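Local coordinates for protein GCN5-related N-acetyltransferase (Anabaena variabilis, PDB 2OZG) that binds coenzyme A and probably acts as a GNAT-family acetyltransferase, perhaps on aminoglycosides, with a sterol-carrier-like domain at its C-terminal end, at residues A[68-73]-A[390-395]. Residues are numbered along the deposited sequence; the frame is centred on the assembly and turned at random.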
HETATM    1  N   MSE A  68     -28.268  31.306   9.126  1.00 35.06           N
HETATM    2  CA  MSE A  68     -28.319  30.688  10.434  1.00 32.63           C
HETATM    3  C   MSE A  68     -27.563  31.531  11.450  1.00 36.13           C
HETATM    4  O   MSE A  68     -27.706  32.734  11.472  1.00 36.78           O
HETATM    5  CB  MSE A  68     -27.768  29.262  10.316  1.00 33.57           C
HETATM    6  CG  MSE A  68     -26.389  29.184   9.776  1.00 33.57           C
HETATM    7 SE   MSE A  68     -25.616  27.414   9.780  0.75 30.48          SE
HETATM    8  CE  MSE A  68     -24.623  27.561   8.133  1.00 34.30           C
ATOM      9  N   GLY A  69     -26.823  30.904  12.343  1.00 33.15           N
ATOM     10  CA  GLY A  69     -26.071  31.634  13.330  1.00 35.19           C
ATOM     11  C   GLY A  69     -24.804  30.897  13.645  1.00 31.66           C
ATOM     12  O   GLY A  69     -24.654  29.697  13.318  1.00 30.65           O
ATOM     13  N   GLN A  70     -23.906  31.614  14.313  1.00 33.28           N
ATOM     14  CA  GLN A  70     -22.633  31.052  14.751  1.00 31.70           C
ATOM     15  C   GLN A  70     -22.333  31.611  16.144  1.00 30.15           C
ATOM     16  O   GLN A  70     -22.508  32.809  16.381  1.00 31.88           O
ATOM     17  CB  GLN A  70     -21.504  31.438  13.790  1.00 33.23           C
ATOM     18  CG  GLN A  70     -20.341  30.517  13.892  1.00 32.66           C
ATOM     19  CD  GLN A  70     -19.361  30.643  12.806  1.00 24.79           C
ATOM     20  OE1 GLN A  70     -19.226  31.701  12.190  1.00 30.99           O
ATOM     21  NE2 GLN A  70     -18.540  29.577  12.621  1.00 28.09           N
ATOM     22  N   TRP A  71     -21.872  30.743  17.047  1.00 29.69           N
ATOM     23  CA  TRP A  71     -21.576  31.161  18.414  1.00 30.37           C
ATOM     24  C   TRP A  71     -20.128  31.686  18.603  1.00 29.50           C
ATOM     25  O   TRP A  71     -19.189  30.907  18.524  1.00 30.45           O
ATOM     26  CB  TRP A  71     -21.898  30.022  19.369  1.00 31.19           C
ATOM     27  CG  TRP A  71     -23.346  29.627  19.365  1.00 26.81           C
ATOM     28  CD1 TRP A  71     -23.905  28.628  18.608  1.00 30.47           C
ATOM     29  CD2 TRP A  71     -24.426  30.185  20.132  1.00 32.97           C
ATOM     30  NE1 TRP A  71     -25.231  28.544  18.841  1.00 33.47           N
ATOM     31  CE2 TRP A  71     -25.593  29.484  19.767  1.00 27.30           C
ATOM     32  CE3 TRP A  71     -24.521  31.184  21.102  1.00 29.79           C
ATOM     33  CZ2 TRP A  71     -26.848  29.741  20.362  1.00 32.32           C
ATOM     34  CZ3 TRP A  71     -25.758  31.477  21.631  1.00 29.42           C
ATOM     35  CH2 TRP A  71     -26.895  30.759  21.283  1.00 31.39           C
ATOM     36  N   TRP A  72     -19.968  32.995  18.854  1.00 29.99           N
ATOM     37  CA  TRP A  72     -18.650  33.622  19.051  1.00 30.46           C
ATOM     38  C   TRP A  72     -18.679  34.307  20.420  1.00 32.92           C
ATOM     39  O   TRP A  72     -19.531  35.175  20.670  1.00 31.80           O
ATOM     40  CB  TRP A  72     -18.341  34.662  17.941  1.00 33.93           C
ATOM     41  CG  TRP A  72     -18.234  34.054  16.533  1.00 30.14           C
ATOM     42  CD1 TRP A  72     -19.172  34.095  15.505  1.00 26.92           C
ATOM     43  CD2 TRP A  72     -17.175  33.212  16.081  1.00 28.29           C
ATOM     44  NE1 TRP A  72     -18.676  33.397  14.404  1.00 31.91           N
ATOM     45  CE2 TRP A  72     -17.461  32.841  14.757  1.00 37.68           C
ATOM     46  CE3 TRP A  72     -15.951  32.805  16.665  1.00 30.14           C
ATOM     47  CZ2 TRP A  72     -16.597  32.042  14.027  1.00 37.58           C
ATOM     48  CZ3 TRP A  72     -15.132  31.996  15.975  1.00 32.08           C
ATOM     49  CH2 TRP A  72     -15.441  31.616  14.664  1.00 29.23           C
ATOM     50  N   GLY A  73     -17.754  33.916  21.277  1.00 31.82           N
ATOM     51  CA  GLY A  73     -17.651  34.403  22.615  1.00 34.62           C
ATOM     52  C   GLY A  73     -18.972  34.199  23.364  1.00 34.00           C
ATOM     53  O   GLY A  73     -19.336  34.997  24.200  1.00 31.98           O
ATOM     54  N   PRO A 390     -11.023  28.301  17.528  1.00 34.57           N
ATOM     55  CA  PRO A 390     -12.348  28.097  16.915  1.00 33.99           C
ATOM     56  C   PRO A 390     -12.533  26.851  16.101  1.00 33.10           C
ATOM     57  O   PRO A 390     -11.710  26.536  15.254  1.00 34.68           O
ATOM     58  CB  PRO A 390     -12.506  29.332  16.058  1.00 35.97           C
ATOM     59  CG  PRO A 390     -11.052  29.758  15.727  1.00 29.88           C
ATOM     60  CD  PRO A 390     -10.238  29.364  16.856  1.00 35.13           C
ATOM     61  N   TRP A 391     -13.655  26.158  16.303  1.00 33.71           N
ATOM     62  CA  TRP A 391     -13.925  25.003  15.481  1.00 36.70           C
ATOM     63  C   TRP A 391     -15.416  24.760  15.409  1.00 33.63           C
ATOM     64  O   TRP A 391     -16.180  25.415  16.098  1.00 33.64           O
ATOM     65  CB  TRP A 391     -13.140  23.799  16.031  1.00 35.58           C
ATOM     66  CG  TRP A 391     -13.677  23.268  17.392  1.00 31.24           C
ATOM     67  CD1 TRP A 391     -13.460  23.808  18.645  1.00 34.90           C
ATOM     68  CD2 TRP A 391     -14.512  22.102  17.612  1.00 37.46           C
ATOM     69  NE1 TRP A 391     -14.095  23.047  19.596  1.00 35.39           N
ATOM     70  CE2 TRP A 391     -14.720  21.989  18.991  1.00 31.75           C
ATOM     71  CE3 TRP A 391     -15.049  21.118  16.777  1.00 30.34           C
ATOM     72  CZ2 TRP A 391     -15.478  20.972  19.544  1.00 38.99           C
ATOM     73  CZ3 TRP A 391     -15.798  20.116  17.340  1.00 34.76           C
ATOM     74  CH2 TRP A 391     -15.995  20.041  18.697  1.00 31.17           C
HETATM   75  N   MSE A 392     -15.830  23.908  14.478  1.00 32.70           N
HETATM   76  CA  MSE A 392     -17.185  23.475  14.395  1.00 29.83           C
HETATM   77  C   MSE A 392     -17.121  21.994  14.088  1.00 32.18           C
HETATM   78  O   MSE A 392     -16.139  21.507  13.494  1.00 33.06           O
HETATM   79  CB  MSE A 392     -18.007  24.139  13.319  1.00 30.94           C
HETATM   80  CG  MSE A 392     -17.678  23.732  11.872  1.00 35.29           C
HETATM   81 SE   MSE A 392     -18.856  24.723  10.689  0.75 28.08          SE
HETATM   82  CE  MSE A 392     -18.562  26.442  11.290  1.00 41.61           C
ATOM     83  N   ILE A 393     -18.211  21.310  14.421  1.00 32.56           N
ATOM     84  CA  ILE A 393     -18.309  19.854  14.186  1.00 34.08           C
ATOM     85  C   ILE A 393     -18.919  19.559  12.824  1.00 32.36           C
ATOM     86  O   ILE A 393     -18.820  18.454  12.277  1.00 35.10           O
ATOM     87  CB  ILE A 393     -19.114  19.205  15.316  1.00 31.20           C
ATOM     88  CG1 ILE A 393     -18.826  17.680  15.396  1.00 32.98           C
ATOM     89  CG2 ILE A 393     -20.656  19.506  15.173  1.00 36.10           C
ATOM     90  CD1 ILE A 393     -19.248  17.080  16.702  1.00 32.09           C
ATOM     91  N   ASP A 394     -19.460  20.579  12.235  1.00 30.08           N
ATOM     92  CA  ASP A 394     -20.244  20.441  11.020  1.00 34.96           C
ATOM     93  C   ASP A 394     -19.507  20.825   9.729  1.00 34.54           C
ATOM     94  O   ASP A 394     -18.628  21.664   9.671  1.00 37.65           O
ATOM     95  CB  ASP A 394     -21.488  21.338  11.134  1.00 34.29           C
ATOM     96  CG  ASP A 394     -22.439  20.899  12.187  1.00 37.49           C
ATOM     97  OD1 ASP A 394     -22.802  19.715  12.220  1.00 34.87           O
ATOM     98  OD2 ASP A 394     -22.888  21.766  12.953  1.00 40.15           O
ATOM     99  N   PHE A 395     -19.910  20.181   8.677  1.00 38.93           N
ATOM    100  CA  PHE A 395     -19.406  20.490   7.400  1.00 37.12           C
ATOM    101  C   PHE A 395     -20.634  20.883   6.578  1.00 36.12           C
ATOM    102  O   PHE A 395     -21.727  20.388   6.834  1.00 38.42           O
ATOM    103  CB  PHE A 395     -18.777  19.271   6.784  1.00 39.21           C
ATOM    104  CG  PHE A 395     -18.450  19.495   5.361  1.00 45.81           C
ATOM    105  CD1 PHE A 395     -17.275  20.159   5.009  1.00 52.54           C
ATOM    106  CD2 PHE A 395     -19.357  19.151   4.364  1.00 52.33           C
ATOM    107  CE1 PHE A 395     -16.993  20.435   3.672  1.00 51.99           C
ATOM    108  CE2 PHE A 395     -19.083  19.426   3.039  1.00 55.99           C
ATOM    109  CZ  PHE A 395     -17.897  20.082   2.701  1.00 49.55           C
TER
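Trp72 and Gln70 at the end of strand 58-72 each receive one residue of the C-terminal tail, a worked example of two parts of the chain meeting through side chains while their backbones stay well apart; Gln70, Trp72 and Met392 reach in with their ends. The outer rim of the Trp72 indole lies against Pro390, whose CB comes up near the ring plane, 3.7 Å from CZ3. This is an edge contact, made by CB. Two residues further along the tail, the selenomethionine Met392 brings its terminal CE to 3.4 Å from Gln70 NE2, the two chains crossing at about a right angle. Met392 bends at its last torsion (chi3 52°), which carries the methyl round to the amide. Gln70, by contrast, runs out extended beyond CG, and its amide is held at both ends: NE2 bonds to Gly180 O, while OE1 accepts from Trp72 NE1 at 2.8 Å. That second bond is bent (130° at the hydrogen), with the donor well above the carbonyl plane, yet it links Gln70 and Trp72 within the strand. Tyr356 and His179 meet the indole edge-to-face. The buried contact thus joins strand 58-72 of the first GNAT domain to the loop after helix 375-385, at the end of the sterol carrier region. Gln70, Trp72 and Met392 all touch Trp286 of strand 279-290, and Met392 also touches Leu182 of strand 182-183, which pairs antiparallel with strand 58-72.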